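Local coordinates for histidine triad protein (Bacillus subtilis, PDB 1Y23), which probably acts on nucleotide phosphate linkages as a nucleotide-binding hydrolase or transferase of the histidine triad family, and binds a zinc ion, at residues Lys62-Ala67 with Phe99-His104; Cys7-Ile12 with Leu43-Thr48; Glu51-Phe56 with Asn88-Lys93. All coordinates share one frame; numbering follows the deposited sequence.

Interaction 1. Residues Lys62-Ala67 with Phe99-His104; sequences KQYFHA and FHYHMH. With ZN (zinc ion), chain G.
The Y101 ring turns an edge toward the face of the Y64 ring, an offset edge-to-face pair with centroids 5.5 Å apart and planes at 85°. Y64 CZ lies in the plane of Y101, 3.6 Å from Y101 CE2, while M103 CB sits at the edge of the Y64 ring near its hydroxyl. Segment 99-104 carries the His-x-His-x-His sequence that names the histidine triad (HIT) family; Y101 and M103, the residues between the histidines, meet the loop joining helices 58-62 and 67-79. M103 CB lies 3.0 Å from Y64 OH, a spacing short enough to be treated with caution; the hydroxyl hydrogen-bonds to V44 O. With CG anti to the Y64 nitrogen (chi1 175°), the phenol reaches across to strands 42-46 and 103-108. F65 stacks on F65 of the second subunit. Within the triad, H102 ND1 donates to H100 O at 2.6 Å, with that oxygen close to the H102 ring plane. The middle histidine is the nucleophile in HIT enzymes, and this bond is consistent with holding its ring and leaving NE2 for substrate. H100 hydrogen-bonds through NE2 to P46 O, and its ND1 binds the zinc ion at 2.1 Å.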
loop_
_atom_site.group_PDB
_atom_site.type_symbol
_atom_site.label_atom_id
_atom_site.label_comp_id
_atom_site.label_asym_id
_atom_site.label_seq_id
_atom_site.Cartn_x
_atom_site.Cartn_y
_atom_site.Cartn_z
ATOM N N LYS B 62 -8.235 -3.967 11.405
ATOM C CA LYS B 62 -8.455 -2.874 12.341
ATOM C C LYS B 62 -7.269 -2.690 13.303
ATOM O O LYS B 62 -6.911 -1.564 13.639
ATOM C CB LYS B 62 -9.745 -3.131 13.132
ATOM C CG LYS B 62 -10.029 -2.130 14.250
ATOM C CD LYS B 62 -11.197 -2.602 15.124
ATOM C CE LYS B 62 -11.442 -1.662 16.292
ATOM N NZ LYS B 62 -12.557 -2.115 17.173
ATOM N N GLN B 63 -6.668 -3.793 13.738
ATOM C CA GLN B 63 -5.534 -3.733 14.660
ATOM C C GLN B 63 -4.221 -3.434 13.930
ATOM O O GLN B 63 -3.163 -3.393 14.558
ATOM C CB GLN B 63 -5.370 -5.067 15.402
ATOM C CG GLN B 63 -6.672 -5.702 15.886
ATOM C CD GLN B 63 -6.478 -7.146 16.313
ATOM O OE1 GLN B 63 -5.759 -7.901 15.658
ATOM N NE2 GLN B 63 -7.126 -7.540 17.398
ATOM N N TYR B 64 -4.285 -3.227 12.616
ATOM C CA TYR B 64 -3.082 -2.977 11.835
ATOM C C TYR B 64 -2.925 -1.641 11.126
ATOM O O TYR B 64 -1.990 -0.893 11.410
ATOM C CB TYR B 64 -2.897 -4.073 10.784
ATOM C CG TYR B 64 -1.731 -3.812 9.862
ATOM C CD1 TYR B 64 -0.428 -4.102 10.254
ATOM C CD2 TYR B 64 -1.928 -3.214 8.613
ATOM C CE1 TYR B 64 0.659 -3.799 9.426
ATOM C CE2 TYR B 64 -0.851 -2.902 7.776
ATOM C CZ TYR B 64 0.443 -3.201 8.192
ATOM O OH TYR B 64 1.513 -2.899 7.372
ATOM N N PHE B 65 -3.829 -1.347 10.197
ATOM C CA PHE B 65 -3.730 -0.138 9.386
ATOM C C PHE B 65 -3.585 1.214 10.071
ATOM O O PHE B 65 -2.924 2.096 9.528
ATOM C CB PHE B 65 -4.902 -0.053 8.404
ATOM C CG PHE B 65 -4.747 1.051 7.382
ATOM C CD1 PHE B 65 -3.718 1.009 6.440
ATOM C CD2 PHE B 65 -5.601 2.149 7.382
ATOM C CE1 PHE B 65 -3.544 2.046 5.520
ATOM C CE2 PHE B 65 -5.433 3.192 6.464
ATOM C CZ PHE B 65 -4.402 3.137 5.533
ATOM N N HIS B 66 -4.202 1.394 11.236
ATOM C CA HIS B 66 -4.111 2.682 11.910
ATOM C C HIS B 66 -2.655 3.105 12.149
ATOM O O HIS B 66 -2.327 4.297 12.119
ATOM C CB HIS B 66 -4.877 2.668 13.243
ATOM C CG HIS B 66 -4.167 1.945 14.340
ATOM N ND1 HIS B 66 -4.324 0.595 14.567
ATOM C CD2 HIS B 66 -3.236 2.370 15.228
ATOM C CE1 HIS B 66 -3.518 0.217 15.543
ATOM N NE2 HIS B 66 -2.845 1.276 15.961
ATOM N N ALA B 67 -1.777 2.136 12.375
ATOM C CA ALA B 67 -0.369 2.444 12.611
ATOM C C ALA B 67 0.342 3.024 11.375
ATOM O O ALA B 67 1.289 3.809 11.509
ATOM C CB ALA B 67 0.370 1.197 13.100
ATOM N N PHE B 99 7.225 -14.632 3.195
ATOM C CA PHE B 99 5.789 -14.879 3.239
ATOM C C PHE B 99 5.074 -14.496 4.539
ATOM O O PHE B 99 4.361 -15.303 5.138
ATOM C CB PHE B 99 5.475 -16.336 2.875
ATOM C CG PHE B 99 5.733 -16.674 1.420
ATOM C CD1 PHE B 99 5.611 -15.700 0.422
ATOM C CD2 PHE B 99 6.063 -17.978 1.046
ATOM C CE1 PHE B 99 5.821 -16.012 -0.928
ATOM C CE2 PHE B 99 6.276 -18.309 -0.302
ATOM C CZ PHE B 99 6.151 -17.320 -1.292
ATOM N N HIS B 100 5.265 -13.246 4.950
ATOM C CA HIS B 100 4.625 -12.684 6.141
ATOM C C HIS B 100 4.254 -11.280 5.677
ATOM O O HIS B 100 5.120 -10.525 5.236
ATOM C CB HIS B 100 5.603 -12.640 7.327
ATOM C CG HIS B 100 4.981 -12.208 8.623
ATOM N ND1 HIS B 100 5.437 -12.640 9.851
ATOM C CD2 HIS B 100 3.960 -11.352 8.886
ATOM C CE1 HIS B 100 4.729 -12.072 10.811
ATOM N NE2 HIS B 100 3.829 -11.286 10.254
ATOM N N TYR B 101 2.968 -10.944 5.749
ATOM C CA TYR B 101 2.496 -9.637 5.291
ATOM C C TYR B 101 3.318 -8.487 5.848
ATOM O O TYR B 101 3.587 -8.425 7.046
ATOM C CB TYR B 101 1.018 -9.418 5.665
ATOM C CG TYR B 101 0.461 -8.083 5.193
ATOM C CD1 TYR B 101 -0.060 -7.934 3.901
ATOM C CD2 TYR B 101 0.524 -6.950 6.013
ATOM C CE1 TYR B 101 -0.496 -6.689 3.436
ATOM C CE2 TYR B 101 0.096 -5.702 5.562
ATOM C CZ TYR B 101 -0.412 -5.574 4.271
ATOM O OH TYR B 101 -0.818 -4.338 3.809
ATOM N N HIS B 102 3.715 -7.581 4.962
ATOM C CA HIS B 102 4.472 -6.403 5.355
ATOM C C HIS B 102 4.207 -5.256 4.396
ATOM O O HIS B 102 3.993 -5.462 3.204
ATOM C CB HIS B 102 5.983 -6.690 5.431
ATOM C CG HIS B 102 6.550 -7.354 4.212
ATOM N ND1 HIS B 102 6.288 -8.668 3.890
ATOM C CD2 HIS B 102 7.396 -6.897 3.260
ATOM C CE1 HIS B 102 6.950 -8.993 2.795
ATOM N NE2 HIS B 102 7.633 -7.935 2.391
ATOM N N MET B 103 4.205 -4.046 4.941
ATOM C CA MET B 103 3.975 -2.841 4.164
ATOM C C MET B 103 5.258 -2.025 4.178
ATOM O O MET B 103 5.856 -1.832 5.236
ATOM C CB MET B 103 2.853 -2.021 4.798
ATOM C CG MET B 103 2.567 -0.703 4.106
ATOM S SD MET B 103 1.386 -0.873 2.751
ATOM C CE MET B 103 -0.102 -0.259 3.538
ATOM N N HIS B 104 5.700 -1.573 3.007
ATOM C CA HIS B 104 6.895 -0.740 2.925
ATOM C C HIS B 104 6.464 0.715 2.993
ATOM O O HIS B 104 5.529 1.123 2.300
ATOM C CB HIS B 104 7.633 -0.902 1.592
ATOM C CG HIS B 104 8.263 -2.239 1.386
ATOM N ND1 HIS B 104 7.622 -3.272 0.734
ATOM C CD2 HIS B 104 9.498 -2.699 1.695
ATOM C CE1 HIS B 104 8.439 -4.306 0.645
ATOM N NE2 HIS B 104 9.584 -3.985 1.221
HETATM ZN ZN ZN G . 5.991 -14.668 10.049
#

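Interaction 2. Residues Cys7-Ile12 with Leu43-Thr48. With ZN (zinc ion), chain G.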
loop_
_atom_site.group_PDB
_atom_site.type_symbol
_atom_site.label_atom_id
_atom_site.label_comp_id
_atom_site.label_asym_id
_atom_site.label_seq_id
_atom_site.Cartn_x
_atom_site.Cartn_y
_atom_site.Cartn_z
ATOM N N CYS B 7 10.313 -18.117 9.159
ATOM C CA CYS B 7 9.968 -16.737 8.834
ATOM C C CYS B 7 10.867 -15.744 9.552
ATOM O O CYS B 7 10.872 -15.677 10.777
ATOM C CB CYS B 7 8.516 -16.450 9.216
ATOM S SG CYS B 7 8.027 -14.732 8.941
ATOM N N ILE B 8 11.614 -14.958 8.786
ATOM C CA ILE B 8 12.520 -13.981 9.374
ATOM C C ILE B 8 11.799 -12.892 10.177
ATOM O O ILE B 8 12.361 -12.344 11.129
ATOM C CB ILE B 8 13.390 -13.312 8.283
ATOM C CG1 ILE B 8 14.620 -12.664 8.920
ATOM C CG2 ILE B 8 12.585 -12.250 7.540
ATOM C CD1 ILE B 8 15.635 -12.169 7.912
ATOM N N PHE B 9 10.561 -12.576 9.796
ATOM C CA PHE B 9 9.797 -11.539 10.499
ATOM C C PHE B 9 9.232 -12.014 11.833
ATOM O O PHE B 9 9.086 -11.227 12.769
ATOM C CB PHE B 9 8.655 -11.011 9.626
ATOM C CG PHE B 9 9.114 -10.169 8.469
ATOM C CD1 PHE B 9 10.427 -9.703 8.399
ATOM C CD2 PHE B 9 8.225 -9.824 7.453
ATOM C CE1 PHE B 9 10.849 -8.908 7.335
ATOM C CE2 PHE B 9 8.634 -9.027 6.380
ATOM C CZ PHE B 9 9.951 -8.566 6.320
ATOM N N CYS B 10 8.899 -13.296 11.914
ATOM C CA CYS B 10 8.387 -13.845 13.158
ATOM C C CYS B 10 9.526 -13.873 14.174
ATOM O O CYS B 10 9.306 -13.682 15.369
ATOM C CB CYS B 10 7.823 -15.256 12.936
ATOM S SG CYS B 10 6.068 -15.294 12.426
ATOM N N LYS B 11 10.746 -14.097 13.696
ATOM C CA LYS B 11 11.907 -14.138 14.582
ATOM C C LYS B 11 12.275 -12.727 15.048
ATOM O O LYS B 11 12.868 -12.560 16.110
ATOM C CB LYS B 11 13.099 -14.790 13.877
ATOM C CG LYS B 11 12.777 -16.145 13.275
ATOM C CD LYS B 11 14.025 -16.852 12.785
ATOM C CE LYS B 11 14.725 -17.577 13.930
ATOM N NZ LYS B 11 13.903 -18.739 14.391
ATOM N N ILE B 12 11.937 -11.717 14.248
ATOM C CA ILE B 12 12.206 -10.339 14.636
ATOM C C ILE B 12 11.147 -9.936 15.665
ATOM O O ILE B 12 11.424 -9.174 16.588
ATOM C CB ILE B 12 12.133 -9.367 13.435
ATOM C CG1 ILE B 12 13.277 -9.653 12.454
ATOM C CG2 ILE B 12 12.200 -7.928 13.928
ATOM C CD1 ILE B 12 13.233 -8.822 11.174
ATOM N N LEU B 43 9.465 -1.029 7.637
ATOM C CA LEU B 43 8.589 -2.175 7.416
ATOM C C LEU B 43 7.562 -2.205 8.541
ATOM O O LEU B 43 7.923 -2.197 9.716
ATOM C CB LEU B 43 9.370 -3.482 7.432
ATOM C CG LEU B 43 10.132 -3.759 6.144
ATOM C CD1 LEU B 43 11.150 -4.864 6.386
ATOM C CD2 LEU B 43 9.136 -4.143 5.037
ATOM N N VAL B 44 6.284 -2.228 8.175
ATOM C CA VAL B 44 5.207 -2.270 9.152
ATOM C C VAL B 44 4.515 -3.612 8.976
ATOM O O VAL B 44 3.916 -3.891 7.929
ATOM C CB VAL B 44 4.177 -1.143 8.924
ATOM C CG1 VAL B 44 3.123 -1.171 10.010
ATOM C CG2 VAL B 44 4.868 0.204 8.889
ATOM N N ILE B 45 4.607 -4.449 9.997
ATOM C CA ILE B 45 4.002 -5.765 9.931
ATOM C C ILE B 45 3.161 -6.065 11.164
ATOM O O ILE B 45 3.345 -5.456 12.212
ATOM C CB ILE B 45 5.095 -6.866 9.802
ATOM C CG1 ILE B 45 5.745 -7.141 11.159
ATOM C CG2 ILE B 45 6.193 -6.397 8.844
ATOM C CD1 ILE B 45 6.730 -8.293 11.152
ATOM N N PRO B 46 2.192 -6.987 11.037
ATOM C CA PRO B 46 1.335 -7.370 12.163
ATOM C C PRO B 46 2.089 -8.489 12.869
ATOM O O PRO B 46 2.838 -9.213 12.225
ATOM C CB PRO B 46 0.082 -7.884 11.474
ATOM C CG PRO B 46 0.656 -8.550 10.273
ATOM C CD PRO B 46 1.655 -7.527 9.777
ATOM N N LYS B 47 1.913 -8.632 14.176
ATOM C CA LYS B 47 2.611 -9.688 14.894
ATOM C C LYS B 47 2.014 -11.039 14.522
ATOM O O LYS B 47 2.710 -12.050 14.519
ATOM C CB LYS B 47 2.531 -9.451 16.403
ATOM C CG LYS B 47 3.231 -8.157 16.872
ATOM C CD LYS B 47 3.308 -8.064 18.404
ATOM C CE LYS B 47 4.024 -6.805 18.872
ATOM N NZ LYS B 47 4.179 -6.757 20.355
ATOM N N THR B 48 0.722 -11.059 14.208
ATOM C CA THR B 48 0.069 -12.301 13.814
ATOM C C THR B 48 0.708 -12.741 12.495
ATOM O O THR B 48 0.921 -11.914 11.610
ATOM C CB THR B 48 -1.441 -12.089 13.584
ATOM O OG1 THR B 48 -2.040 -11.569 14.778
ATOM C CG2 THR B 48 -2.113 -13.398 13.211
HETATM ZN ZN ZN G . 5.991 -14.668 10.049
#
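F9 reaches from the first turn of helix 8-13 to strand 42-46 and touches two aliphatic side chains in different ways. L43 crosses it at about a right angle and meets its far end, with L43 CD1 3.9 Å from F9 CZ. I45 comes obliquely at the root of the ring, where I45 CD1 is 3.7 Å from F9 CB and 4.0 Å from F9 CG. The phenyl is thus touched at both ends by alternate residues of one strand. For I45 this depends on chi1 of 78°, which places CG1 between the backbone N and the carbonyl carbon and carries CD1 to the helix. In F9, CG lies opposite the carbonyl carbon (chi1 -71°), extending the ring along the strand toward L43. The ring also forms an edge-to-face pair with H102, and F31 of the adjoining strand 28-32 packs on both L43 and I45.

Flanking F9 in sequence, two cysteines hold the zinc ion, C7 through SG at 2.3 Å and C10 through SG at 2.5 Å. C7 occupies the N-cap position, and its sulfur also accepts a weak capping bond from C10 N at 3.4 Å; this N-H could help stabilise negative charge on the sulfur. H49 and H100 complete the metal's four protein ligands. A Cys-x-x-Cys pair at the start of a short helix, joined by two histidines, is typical of a Cys2His2 zinc site, here linking the start of helix 8-13 to the loops after strand 42-46 and before strand 103-108.

Interaction 3. Residues Glu51-Phe56 with Asn88-Lys93; sequences ENVYEF and NNNGEK
V53 N donates to N90 OD1 at 2.9 Å in a fairly straight bond (N-H...O 166°). The N-H comes from above the carbonyl plane, 40° out of it, and not along a lone pair. The valine also packs on the amide it bonds: chi1 of 74° turns V53 CG1 in between its own N and C, 3.5 Å from N90 ND2, the two side chains crossing at about a right angle. N52 CB touches N90 OD1 at 3.4 Å, and V53 CB rests on N88 OD1 at 3.6 Å.

In the next shell N90 ND2 donates to N88 OD1 at 3.0 Å, coming well above that carbonyl plane, and also to L84 O of the second subunit. N52 OD1 accepts from the backbone N of Y54 and E55, weak bonds that may steady the turn presenting V53. Farther out, Y54 O and F56 O accept hydrogen bonds from R73 NH1 of the second subunit, and N88-N90 pair with a strand of that subunit in an antiparallel ladder, continuing the sheet across the dimer interface of this HIT protein.

With OD1 receiving a backbone N-H and ND2 giving to two carbonyl oxygens, the buried N90 amide has its polar groups engaged at both ends, a pattern that a flipped amide could not satisfy.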
loop_
_atom_site.group_PDB
_atom_site.type_symbol
_atom_site.label_atom_id
_atom_site.label_comp_id
_atom_site.label_asym_id
_atom_site.label_seq_id
_atom_site.Cartn_x
_atom_site.Cartn_y
_atom_site.Cartn_z
ATOM N N GLU B 51 0.271 -14.509 5.978
ATOM C CA GLU B 51 1.099 -14.625 4.774
ATOM C C GLU B 51 1.024 -13.453 3.823
ATOM O O GLU B 51 2.044 -12.951 3.355
ATOM C CB GLU B 51 0.727 -15.864 3.952
ATOM C CG GLU B 51 1.274 -17.196 4.416
ATOM C CD GLU B 51 1.099 -18.281 3.353
ATOM O OE1 GLU B 51 1.318 -19.468 3.668
ATOM O OE2 GLU B 51 0.751 -17.943 2.197
ATOM N N ASN B 52 -0.195 -13.035 3.515
ATOM C CA ASN B 52 -0.383 -11.968 2.552
ATOM C C ASN B 52 -1.613 -11.130 2.844
ATOM O O ASN B 52 -2.310 -11.357 3.829
ATOM C CB ASN B 52 -0.495 -12.587 1.164
ATOM C CG ASN B 52 -1.455 -13.755 1.140
ATOM O OD1 ASN B 52 -2.565 -13.669 1.663
ATOM N ND2 ASN B 52 -1.035 -14.856 0.534
ATOM N N VAL B 53 -1.896 -10.179 1.964
ATOM C CA VAL B 53 -3.031 -9.300 2.169
ATOM C C VAL B 53 -4.378 -10.032 2.131
ATOM O O VAL B 53 -5.348 -9.564 2.725
ATOM C CB VAL B 53 -3.011 -8.129 1.145
ATOM C CG1 VAL B 53 -3.409 -8.611 -0.243
ATOM C CG2 VAL B 53 -3.916 -7.026 1.616
ATOM N N TYR B 54 -4.423 -11.188 1.469
ATOM C CA TYR B 54 -5.652 -11.981 1.347
ATOM C C TYR B 54 -6.171 -12.567 2.661
ATOM O O TYR B 54 -7.384 -12.716 2.849
ATOM C CB TYR B 54 -5.449 -13.143 0.365
ATOM C CG TYR B 54 -4.998 -12.731 -1.009
ATOM C CD1 TYR B 54 -3.767 -13.156 -1.517
ATOM C CD2 TYR B 54 -5.792 -11.907 -1.806
ATOM C CE1 TYR B 54 -3.339 -12.768 -2.786
ATOM C CE2 TYR B 54 -5.371 -11.515 -3.074
ATOM C CZ TYR B 54 -4.144 -11.948 -3.557
ATOM O OH TYR B 54 -3.708 -11.546 -4.797
ATOM N N GLU B 55 -5.247 -12.907 3.554
ATOM C CA GLU B 55 -5.578 -13.511 4.850
ATOM C C GLU B 55 -6.059 -12.522 5.912
ATOM O O GLU B 55 -6.348 -12.913 7.045
ATOM C CB GLU B 55 -4.374 -14.282 5.402
ATOM C CG GLU B 55 -3.813 -15.339 4.460
ATOM C CD GLU B 55 -2.765 -16.220 5.124
ATOM O OE1 GLU B 55 -1.853 -15.671 5.784
ATOM O OE2 GLU B 55 -2.843 -17.463 4.977
ATOM N N PHE B 56 -6.147 -11.247 5.546
ATOM C CA PHE B 56 -6.609 -10.227 6.468
ATOM C C PHE B 56 -8.101 -10.374 6.736
ATOM O O PHE B 56 -8.875 -10.601 5.804
ATOM C CB PHE B 56 -6.369 -8.821 5.893
ATOM C CG PHE B 56 -5.220 -8.085 6.524
ATOM C CD1 PHE B 56 -4.063 -7.813 5.797
ATOM C CD2 PHE B 56 -5.285 -7.692 7.855
ATOM C CE1 PHE B 56 -2.980 -7.162 6.394
ATOM C CE2 PHE B 56 -4.214 -7.041 8.466
ATOM C CZ PHE B 56 -3.056 -6.777 7.732
ATOM N N ASN B 88 2.991 -2.831 -0.826
ATOM C CA ASN B 88 2.764 -4.150 -0.275
ATOM C C ASN B 88 2.900 -5.131 -1.440
ATOM O O ASN B 88 2.299 -4.923 -2.489
ATOM C CB ASN B 88 1.355 -4.207 0.301
ATOM C CG ASN B 88 0.917 -5.608 0.620
ATOM O OD1 ASN B 88 -0.248 -5.961 0.451
ATOM N ND2 ASN B 88 1.843 -6.417 1.091
ATOM N N ASN B 89 3.688 -6.189 -1.269
ATOM C CA ASN B 89 3.862 -7.177 -2.337
ATOM C C ASN B 89 3.298 -8.523 -1.897
ATOM O O ASN B 89 3.569 -8.985 -0.790
ATOM C CB ASN B 89 5.345 -7.346 -2.693
ATOM C CG ASN B 89 6.033 -6.028 -2.999
ATOM O OD1 ASN B 89 5.489 -5.179 -3.706
ATOM N ND2 ASN B 89 7.251 -5.862 -2.482
ATOM N N ASN B 90 2.527 -9.151 -2.778
ATOM C CA ASN B 90 1.915 -10.440 -2.490
ATOM C C ASN B 90 2.259 -11.449 -3.578
ATOM O O ASN B 90 1.739 -11.386 -4.693
ATOM C CB ASN B 90 0.403 -10.269 -2.383
ATOM C CG ASN B 90 0.013 -9.248 -1.331
ATOM O OD1 ASN B 90 0.019 -9.533 -0.134
ATOM N ND2 ASN B 90 -0.309 -8.044 -1.776
ATOM N N GLY B 91 3.150 -12.373 -3.243
ATOM C CA GLY B 91 3.559 -13.375 -4.199
ATOM C C GLY B 91 4.944 -13.104 -4.736
ATOM O O GLY B 91 5.320 -11.958 -5.003
ATOM N N GLU B 92 5.702 -14.183 -4.887
ATOM C CA GLU B 92 7.065 -14.144 -5.396
ATOM C C GLU B 92 7.215 -13.217 -6.590
ATOM O O GLU B 92 8.030 -12.295 -6.573
ATOM C CB GLU B 92 7.493 -15.559 -5.797
ATOM C CG GLU B 92 8.872 -15.637 -6.432
ATOM C CD GLU B 92 9.148 -16.989 -7.061
ATOM O OE1 GLU B 92 10.310 -17.226 -7.465
ATOM O OE2 GLU B 92 8.202 -17.809 -7.159
ATOM N N LYS B 93 6.429 -13.467 -7.632
ATOM C CA LYS B 93 6.506 -12.646 -8.837
ATOM C C LYS B 93 5.976 -11.230 -8.665
ATOM O O LYS B 93 6.092 -10.418 -9.573
ATOM C CB LYS B 93 5.806 -13.357 -10.001
ATOM C CG LYS B 93 6.720 -14.362 -10.709
ATOM C CD LYS B 93 7.869 -13.632 -11.415
ATOM C CE LYS B 93 8.963 -14.587 -11.884
ATOM N NZ LYS B 93 9.730 -15.169 -10.731
#

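In the fold
All three interactions reach the same antiparallel sheet, in which strand 103-108 lies between 42-46 and 83-90. Interactions 1 and 2, with centres 10 Å apart, are joined by a probable backbone hydrogen bond from V44 N to M103 O (3.0 Å) and share the zinc ion, one giving a histidine and the other two cysteines. Interaction 3, centred 11 Å from interaction 1, does not touch the metal; the N52 side chain is about 11 Å from it. It meets interaction 1 through N88 ND2 and H102 O, 3.2 Å apart in a weak hydrogen bond, and through Y101, which packs on V53 and F56. Interactions 1 and 3 touch the second subunit; interaction 2 does not.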